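Local coordinates for protein membrane-bound lytic murein transglycosylase (Agrobacterium tumefaciens, PDB 2PNW) that probably cleaves the glycan strands of bacterial peptidoglycan as a lytic murein transglycosylase of the MltA family, at residues V128-D131 and N132-P136; K230-S233 and M234-R238; R364-A367 and E368-R371. All blocks are in the same frame, centred on the assembly; numbering follows the deposited sequence.

Contact 1 (V128-D131 and N132-P136); sequences VDID and NDNRP
Asn-134 folds its side-chain amide back against the backbone of Asp-129 and Asp-131. It grips the main chain at two points. Its ND2 donates to Asp-129 O at 2.9 Å, close to straight, in the carbonyl plane and near the amide's own plane. Its OD1 accepts from Asp-131 N at 2.9 Å, with the N-H tilted from the carbonyl plane. Two bonds from one flat group fix its rotation. The first torsion sets this up: CG stands between the backbone N and the carbonyl carbon (chi1 68°), which turns the amide toward the end of the strand.

The side chain of Ile-130 crosses that of Asn-134 at about a right angle. Ile-130 CD1 lies 4.0 Å from Asn-134 ND2. Ile-130 CG2 meets Arg-135 CB at 3.8 Å. One face of the Arg-135 guanidinium lies over Asp-131 O, offset toward the rim. That same Asp-131 O takes two backbone bonds, from Asn-134 N and, nearly in line with C=O, from Arg-135 N at 3.0 Å.

Asp-131 OD1 accepts from Asp-133 N at 3.0 Å, met from above the carboxylate plane. The two carboxylates stand 71° apart, and Asp-131 OD1 lies 4.0 Å from Asp-133 OD2. These like charges are close together and may slightly raise the pKa of one. Ile-153 of strand 152-154 touches Val-128, Ile-130 and Asn-134. The Asp-131 side chain bonding to the N-H two residues on is an Asx turn. With the two backbone bonds to Asp-131 O it makes an Asx motif, here in a surface turn that leaves strand 127-129.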
# COMPACT_ATOMS: atom_id res chain seq x y z
N VAL A 128 -21.92 -2.37 -2.41
CA VAL A 128 -22.14 -0.94 -2.17
C VAL A 128 -21.29 -0.44 -1.01
O VAL A 128 -20.99 -1.18 -0.07
CB VAL A 128 -23.63 -0.64 -1.92
CG1 VAL A 128 -24.44 -0.97 -3.17
CG2 VAL A 128 -24.17 -1.44 -0.64
N ASP A 129 -20.87 0.82 -1.10
CA ASP A 129 -20.31 1.54 0.03
C ASP A 129 -21.35 1.70 1.13
O ASP A 129 -22.56 1.91 0.87
CB ASP A 129 -19.78 2.92 -0.40
CG ASP A 129 -18.83 2.82 -1.57
OD1 ASP A 129 -17.63 2.66 -1.35
OD2 ASP A 129 -19.32 2.78 -2.72
N ILE A 130 -20.86 1.65 2.37
CA ILE A 130 -21.74 1.77 3.54
C ILE A 130 -21.47 3.07 4.28
O ILE A 130 -20.33 3.40 4.58
CB ILE A 130 -21.53 0.58 4.52
CG1 ILE A 130 -21.78 -0.76 3.83
CG2 ILE A 130 -22.40 0.74 5.82
CD1 ILE A 130 -23.26 -1.03 3.46
N ASP A 131 -22.54 3.78 4.64
CA ASP A 131 -22.41 4.90 5.58
C ASP A 131 -23.72 5.03 6.35
O ASP A 131 -24.57 4.15 6.29
CB ASP A 131 -22.05 6.21 4.85
CG ASP A 131 -23.08 6.61 3.79
OD1 ASP A 131 -24.24 6.13 3.84
OD2 ASP A 131 -22.70 7.40 2.88
N ASN A 132 -23.89 6.12 7.08
CA ASN A 132 -25.13 6.29 7.86
C ASN A 132 -26.43 6.13 7.07
O ASN A 132 -27.42 5.59 7.58
CB ASN A 132 -25.15 7.63 8.61
CG ASN A 132 -26.13 7.62 9.76
OD1 ASN A 132 -25.90 6.97 10.79
ND2 ASN A 132 -27.26 8.30 9.58
N ASP A 133 -26.43 6.57 5.81
CA ASP A 133 -27.65 6.55 5.00
C ASP A 133 -28.17 5.13 4.75
O ASP A 133 -29.39 4.94 4.61
CB ASP A 133 -27.43 7.23 3.64
CG ASP A 133 -26.99 8.69 3.76
OD1 ASP A 133 -27.16 9.29 4.86
OD2 ASP A 133 -26.47 9.22 2.73
N ASN A 134 -27.27 4.13 4.69
CA ASN A 134 -27.72 2.80 4.30
C ASN A 134 -27.36 1.66 5.27
O ASN A 134 -27.79 0.53 5.07
CB ASN A 134 -27.30 2.46 2.85
CG ASN A 134 -25.79 2.29 2.69
OD1 ASN A 134 -25.02 2.62 3.59
ND2 ASN A 134 -25.35 1.80 1.52
N ARG A 135 -26.59 1.97 6.32
CA ARG A 135 -26.16 0.91 7.27
C ARG A 135 -27.36 0.34 7.98
O ARG A 135 -28.10 1.07 8.67
CB ARG A 135 -25.16 1.46 8.28
CG ARG A 135 -24.50 0.36 9.17
CD ARG A 135 -23.58 0.98 10.20
NE ARG A 135 -22.41 1.61 9.57
CZ ARG A 135 -22.22 2.92 9.50
NH1 ARG A 135 -23.13 3.75 9.98
NH2 ARG A 135 -21.13 3.40 8.90
N PRO A 136 -27.58 -0.98 7.82
CA PRO A 136 -28.72 -1.59 8.49
C PRO A 136 -28.50 -1.69 10.01
O PRO A 136 -27.37 -1.65 10.49
CB PRO A 136 -28.84 -2.97 7.84
CG PRO A 136 -27.59 -3.20 7.07
CD PRO A 136 -26.79 -1.92 7.00

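Contact 2 (K230-S233 and M234-R238); sequences KTIS and MQTIR
Ser-233 and Thr-236 exchange bonds at the start of a helix and form a capping box. Ser-233 is the N-cap. Its OG accepts from Thr-236 N at 3.2 Å, and Thr-236 OG1 accepts from Ser-233 N at 3.1 Å. Both hydroxyls stand between their own backbone N and carbonyl carbon (chi1 59° and 67°), which points each oxygen at the other residue's N-H. The methyl Thr-236 CG2 sits beside the hydroxyl Ser-233 OG at 3.4 Å. The first helical backbone bond, Ile-237 N to Ser-233 O, is close to straight at 3.1 Å.

One water extends the polar part. It bonds to Thr-231 OG1 at 2.8 Å and to Thr-236 OG1, tying the preceding loop to the cap.

The apolar part lies beside the box. Ile-232 CG1 meets Ile-237 CG1 at 3.9 Å, the side chains crossing at a slant.

Leu-222 of helix 217-223 touches Ile-232, and Ile-217 touches Ile-237. Phe-185 of helix 180-189 lies against Met-234 and Ile-237. Gln-235 NE2 reaches Glu-347 O of helix 343-350, and Arg-353 at the start of strand 353-363 bonds to Ile-232 O.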
# COMPACT_ATOMS: atom_id res chain seq x y z
N LYS A 230 12.31 -16.46 13.01
CA LYS A 230 13.61 -15.87 12.67
C LYS A 230 13.84 -15.74 11.16
O LYS A 230 14.66 -14.92 10.72
CB LYS A 230 14.74 -16.66 13.33
CG LYS A 230 14.88 -16.36 14.83
CD LYS A 230 16.14 -17.02 15.41
CE LYS A 230 16.62 -16.31 16.67
NZ LYS A 230 15.90 -16.75 17.91
N THR A 231 13.13 -16.53 10.37
CA THR A 231 13.37 -16.55 8.93
C THR A 231 12.16 -16.18 8.09
O THR A 231 12.28 -16.10 6.86
CB THR A 231 13.85 -17.93 8.44
OG1 THR A 231 12.87 -18.91 8.79
CG2 THR A 231 15.20 -18.30 9.06
N ILE A 232 11.00 -15.99 8.72
CA ILE A 232 9.78 -15.81 7.92
C ILE A 232 9.96 -14.66 6.93
O ILE A 232 10.52 -13.61 7.28
CB ILE A 232 8.48 -15.68 8.78
CG1 ILE A 232 7.25 -15.68 7.87
CG2 ILE A 232 8.54 -14.45 9.71
CD1 ILE A 232 5.97 -15.97 8.58
N SER A 233 9.51 -14.88 5.69
CA SER A 233 9.53 -13.88 4.62
C SER A 233 8.46 -14.27 3.61
O SER A 233 7.93 -15.39 3.67
CB SER A 233 10.88 -13.92 3.91
OG SER A 233 11.12 -15.22 3.38
N MET A 234 8.14 -13.39 2.64
CA MET A 234 7.24 -13.77 1.55
C MET A 234 7.71 -15.10 0.93
O MET A 234 6.90 -15.98 0.62
CB MET A 234 7.16 -12.69 0.46
CG MET A 234 6.50 -13.18 -0.82
SD MET A 234 6.19 -11.98 -2.15
CE MET A 234 7.48 -12.27 -3.33
N GLN A 235 9.02 -15.22 0.74
CA GLN A 235 9.61 -16.40 0.10
C GLN A 235 9.34 -17.70 0.89
O GLN A 235 8.95 -18.71 0.30
CB GLN A 235 11.13 -16.21 -0.11
CG GLN A 235 11.51 -15.23 -1.22
CD GLN A 235 11.70 -13.78 -0.74
OE1 GLN A 235 11.15 -13.37 0.28
NE2 GLN A 235 12.49 -13.01 -1.50
N THR A 236 9.53 -17.68 2.20
CA THR A 236 9.29 -18.91 2.98
C THR A 236 7.81 -19.26 3.10
O THR A 236 7.44 -20.43 3.17
CB THR A 236 9.95 -18.88 4.37
OG1 THR A 236 9.31 -17.90 5.20
CG2 THR A 236 11.44 -18.54 4.25
N ILE A 237 6.96 -18.23 3.12
CA ILE A 237 5.51 -18.44 3.11
C ILE A 237 5.09 -19.11 1.80
O ILE A 237 4.36 -20.10 1.79
CB ILE A 237 4.74 -17.11 3.34
CG1 ILE A 237 4.97 -16.56 4.77
CG2 ILE A 237 3.22 -17.32 3.11
CD1 ILE A 237 4.48 -15.07 4.96
N ARG A 238 5.57 -18.57 0.67
CA ARG A 238 5.27 -19.16 -0.63
C ARG A 238 5.82 -20.60 -0.73
O ARG A 238 5.16 -21.49 -1.27
CB ARG A 238 5.88 -18.31 -1.73
CG ARG A 238 5.11 -17.01 -2.05
CD ARG A 238 5.91 -16.26 -3.14
NE ARG A 238 5.34 -14.96 -3.55
CZ ARG A 238 4.41 -14.80 -4.49
NH1 ARG A 238 3.88 -15.85 -5.09
NH2 ARG A 238 4.02 -13.57 -4.84
O HOH W 1 10.21 -19.16 7.81

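Contact 3 (R364-A367 and E368-R371); sequences RIAA and ERYR
Ala-367 O accepts from two backbone N-H groups at the end of the modelled chain, in a short helical turn that follows strand 353-363. Tyr-370 N lies 2.9 Å from Ala-367 O, above the carbonyl plane. Arg-371 N lies 3.2 Å from Ala-367 O, nearly in line with C=O. Residues 364-367 make only a weakly bonded helix, and 368-370 keep helical angles without its regular bonds.

The tight side is built on Ala-366 and Ala-367, both buried. The Tyr-370 ring presents its edge to their carbonyls, and CD2 comes within 3.3 Å of Ala-366 O. Tyr-370 CG lies anti to the carbonyl carbon (chi1 -61°), which brings this edge against the carbonyls of the preceding turn. Tyr-370 also touches Phe-86 of strand 83-89 and Leu-362 of strand 353-363, and its OH bonds to Leu-50 O. Arg-369 is exposed and flanks the tight part. Ala-366 O meets its guanidinium over one face, with Arg-369 NH2 3.5 Å away. Tyr-370 CE2 also lies over a face of this group. Arg-369 NH2 forms a salt bridge with Glu-56 of helix 54-66.

The loose side carries long charged chains. Arg-364, Glu-368 and Arg-371 are exposed. Arg-371 NH1 makes a long salt bridge to Glu-368 OE2 at 3.7 Å, while its NH2 pairs with Glu-11. Arg-364 NH1 comes within 4.5 Å of Arg-371 NH1, and these two acidic partners of Arg-371 may ease the like-charge approach. A water lies between the two halves of the turn: it donates to Ile-365 O at 3.0 Å and accepts from Arg-369 N at 3.1 Å.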
# COMPACT_ATOMS: atom_id res chain seq x y z
N ARG A 364 5.96 24.42 6.57
CA ARG A 364 6.39 25.26 7.68
C ARG A 364 5.28 26.07 8.37
O ARG A 364 5.37 26.29 9.58
CB ARG A 364 7.72 26.01 7.40
CG ARG A 364 7.65 27.31 6.66
CD ARG A 364 9.08 27.82 6.30
NE ARG A 364 9.95 27.95 7.47
CZ ARG A 364 10.91 27.09 7.82
NH1 ARG A 364 11.64 27.32 8.91
NH2 ARG A 364 11.15 25.99 7.10
N ILE A 365 4.21 26.42 7.65
CA ILE A 365 3.03 27.05 8.31
C ILE A 365 2.31 26.11 9.28
O ILE A 365 1.87 26.54 10.35
CB ILE A 365 1.98 27.67 7.33
CG1 ILE A 365 1.23 26.58 6.54
CG2 ILE A 365 2.64 28.73 6.41
CD1 ILE A 365 -0.22 26.94 6.10
N ALA A 366 2.19 24.84 8.90
CA ALA A 366 1.56 23.83 9.75
C ALA A 366 2.42 23.48 10.95
O ALA A 366 1.91 23.12 12.01
CB ALA A 366 1.27 22.56 8.97
N ALA A 367 3.74 23.57 10.78
CA ALA A 367 4.68 23.09 11.77
C ALA A 367 4.59 23.85 13.11
O ALA A 367 4.83 23.27 14.17
CB ALA A 367 6.11 23.16 11.21
N GLU A 368 4.23 25.13 13.06
CA GLU A 368 4.25 25.96 14.27
C GLU A 368 3.47 25.39 15.45
O GLU A 368 3.98 25.34 16.57
CB GLU A 368 3.83 27.40 13.97
CG GLU A 368 5.01 28.30 13.60
CD GLU A 368 5.97 28.58 14.76
OE1 GLU A 368 5.58 28.40 15.95
OE2 GLU A 368 7.12 29.01 14.48
N ARG A 369 2.24 24.93 15.20
CA ARG A 369 1.45 24.36 16.29
C ARG A 369 2.02 23.07 16.89
O ARG A 369 1.61 22.67 17.98
CB ARG A 369 -0.01 24.15 15.86
CG ARG A 369 -0.24 23.00 14.86
CD ARG A 369 -1.74 22.94 14.56
NE ARG A 369 -2.10 21.94 13.54
CZ ARG A 369 -2.05 22.16 12.23
NH1 ARG A 369 -2.41 21.20 11.38
NH2 ARG A 369 -1.62 23.33 11.77
N TYR A 370 2.94 22.40 16.19
CA TYR A 370 3.59 21.21 16.75
C TYR A 370 4.86 21.57 17.52
O TYR A 370 5.34 20.77 18.32
CB TYR A 370 3.89 20.17 15.65
CG TYR A 370 2.63 19.70 14.98
CD1 TYR A 370 1.91 18.61 15.49
CD2 TYR A 370 2.11 20.38 13.88
CE1 TYR A 370 0.71 18.19 14.88
CE2 TYR A 370 0.91 19.96 13.27
CZ TYR A 370 0.23 18.88 13.77
OH TYR A 370 -0.94 18.49 13.17
N ARG A 371 5.39 22.76 17.25
CA ARG A 371 6.56 23.30 17.95
C ARG A 371 6.17 23.79 19.34
O ARG A 371 6.64 23.25 20.36
CB ARG A 371 7.15 24.46 17.16
CG ARG A 371 7.76 24.08 15.84
CD ARG A 371 8.19 25.32 15.05
NE ARG A 371 9.58 25.21 14.63
CZ ARG A 371 10.10 25.80 13.56
NH1 ARG A 371 9.35 26.55 12.75
NH2 ARG A 371 11.39 25.63 13.29
O HOH W 2 0.48 25.66 12.81

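Overall arrangement
The three contacts are local turns of one chain and do not touch one another. Contact 1 and contact 2 both fall in the MltA-specific insert, yet their centres are 39 Å apart. Contact 3 lies at the end of the modelled chain. Its centre is 37 Å from that of contact 1 and 42 Å from that of contact 2. The closest approach, between nearest atoms of contacts 1 and 3, is about 26 Å. Strand 353-363 links two of them: Arg-353 near its start bonds to contact 2, and its end runs into contact 3. Contact 1 instead leaves the edge strand 127-129 of the separate three-stranded sheet 127-129, 145-149 and 152-154.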